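Tyrosyl-tRNA synthetase (Archaeoglobus fulgidus, PDB 2CYB) catalyses the two-step attachment of tyrosine to tRNA(Tyr), first activating the amino acid with ATP to Tyr-AMP and then transferring it to the acceptor end of the tRNA. Local coordinates at residues Leu102-Arg106 / Ala107-Leu111. Sequence-based numbering, arbitrary orientation.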
# COMPACT_ATOMS: atom_id res chain seq x y z
N LEU A 102 17.54 10.73 -26.57
CA LEU A 102 16.11 10.90 -26.35
C LEU A 102 15.76 12.37 -26.15
O LEU A 102 15.26 12.77 -25.09
CB LEU A 102 15.65 10.08 -25.14
CG LEU A 102 15.51 8.57 -25.36
CD1 LEU A 102 15.12 7.89 -24.06
CD2 LEU A 102 14.47 8.31 -26.44
N ASP A 103 16.01 13.18 -27.18
CA ASP A 103 15.72 14.61 -27.13
C ASP A 103 14.22 14.86 -26.98
O ASP A 103 13.40 14.03 -27.38
CB ASP A 103 16.26 15.31 -28.38
CG ASP A 103 15.76 14.67 -29.66
OD1 ASP A 103 14.55 14.76 -29.94
OD2 ASP A 103 16.59 14.08 -30.39
N GLU A 104 13.88 16.01 -26.43
CA GLU A 104 12.48 16.36 -26.19
C GLU A 104 11.59 16.53 -27.42
O GLU A 104 10.42 16.90 -27.29
CB GLU A 104 12.41 17.60 -25.30
CG GLU A 104 12.92 17.33 -23.90
CD GLU A 104 12.70 18.48 -22.95
OE1 GLU A 104 13.42 19.50 -23.07
OE2 GLU A 104 11.80 18.38 -22.10
N SER A 105 12.13 16.27 -28.60
CA SER A 105 11.34 16.37 -29.82
C SER A 105 10.96 14.95 -30.23
O SER A 105 10.06 14.74 -31.03
CB SER A 105 12.14 17.04 -30.94
OG SER A 105 13.18 16.20 -31.40
N ARG A 106 11.66 13.98 -29.65
CA ARG A 106 11.41 12.57 -29.93
C ARG A 106 10.76 11.84 -28.75
O ARG A 106 10.18 10.77 -28.93
CB ARG A 106 12.72 11.86 -30.31
CG ARG A 106 13.36 12.35 -31.60
CD ARG A 106 14.56 11.48 -31.98
NE ARG A 106 15.15 11.85 -33.27
CZ ARG A 106 14.52 11.82 -34.44
NH1 ARG A 106 13.25 11.42 -34.50
NH2 ARG A 106 15.15 12.17 -35.54
N ALA A 107 10.87 12.41 -27.56
CA ALA A 107 10.30 11.78 -26.37
C ALA A 107 9.74 12.79 -25.37
O ALA A 107 10.26 13.89 -25.21
CB ALA A 107 11.36 10.92 -25.70
N LYS A 108 8.67 12.39 -24.68
CA LYS A 108 8.02 13.23 -23.68
C LYS A 108 8.37 12.74 -22.29
O LYS A 108 8.04 11.61 -21.92
CB LYS A 108 6.50 13.18 -23.87
CG LYS A 108 5.71 14.02 -22.87
CD LYS A 108 4.21 13.93 -23.15
CE LYS A 108 3.41 14.93 -22.33
NZ LYS A 108 3.54 14.70 -20.87
N PHE A 109 9.04 13.58 -21.51
CA PHE A 109 9.42 13.21 -20.15
C PHE A 109 8.31 13.57 -19.17
O PHE A 109 7.75 14.67 -19.20
CB PHE A 109 10.72 13.90 -19.74
CG PHE A 109 11.93 13.41 -20.50
CD1 PHE A 109 12.13 13.79 -21.82
CD2 PHE A 109 12.82 12.52 -19.91
CE1 PHE A 109 13.21 13.30 -22.55
CE2 PHE A 109 13.90 12.01 -20.63
CZ PHE A 109 14.10 12.40 -21.95
N VAL A 110 7.98 12.61 -18.30
CA VAL A 110 6.94 12.81 -17.30
C VAL A 110 7.46 12.45 -15.91
O VAL A 110 8.18 11.46 -15.74
CB VAL A 110 5.69 11.94 -17.61
CG1 VAL A 110 4.67 12.03 -16.47
CG2 VAL A 110 5.06 12.39 -18.91
N LEU A 111 7.12 13.27 -14.92
CA LEU A 111 7.52 13.01 -13.54
C LEU A 111 6.33 12.30 -12.89
O LEU A 111 5.20 12.79 -12.95
CB LEU A 111 7.80 14.32 -12.79
CG LEU A 111 9.20 14.56 -12.21
CD1 LEU A 111 9.16 15.83 -11.37
CD2 LEU A 111 9.65 13.39 -11.36
O HOH W 1 9.44 16.24 -22.24
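The carbonyl oxygen of Leu102, buried and without a hydrogen-bonding partner, meets the edge of the Phe109 ring instead: Leu102 O lies near the ring plane, 3.3 Å from Phe109 CE1. The polarised C-H bonds of the ring rim probably compensate part of the missing bond. Phe109 carries CG beside its backbone N (chi1 -68°), which turns the ring back toward Leu102, edge first, where its CZ also reaches CB of Leu102 at 4.2 Å. Leu102 extends its other end to Ala107, with CD2 4.1 Å from Ala107 CB, and packs further against Val53, Leu56 and Met57 of helix 47-61.

The turn between them is tied at Asp103. Its carbonyl oxygen accepts from both Arg106 N and Ala107 N; the second bond, 3.0 Å from Ala107 N to Asp103 O, is bent at the hydrogen (138°). The carboxylate of Asp103 adds an Asx turn, OD1 taking the N-H of Ser105 on its anti lone pair. Across the turn, Glu104 CA approaches Ala107 O at 3.5 Å in a C-H...O contact.

Glu104 CG comes within 4.2 Å of Phe109 CD1, the two side chains crossing at about a right angle. A water donates to Glu104 OE2 while accepting from Phe109 N at 2.8 Å; the same carboxylate forms a salt bridge with Lys94 of helix 83-99. An Asx turn thus leads from helix 83-99 into strand 108-111, which runs parallel to 65-70 at one edge of the sheet within this chain, in a helix-to-strand connection of the Rossmann-type fold of class I synthetases.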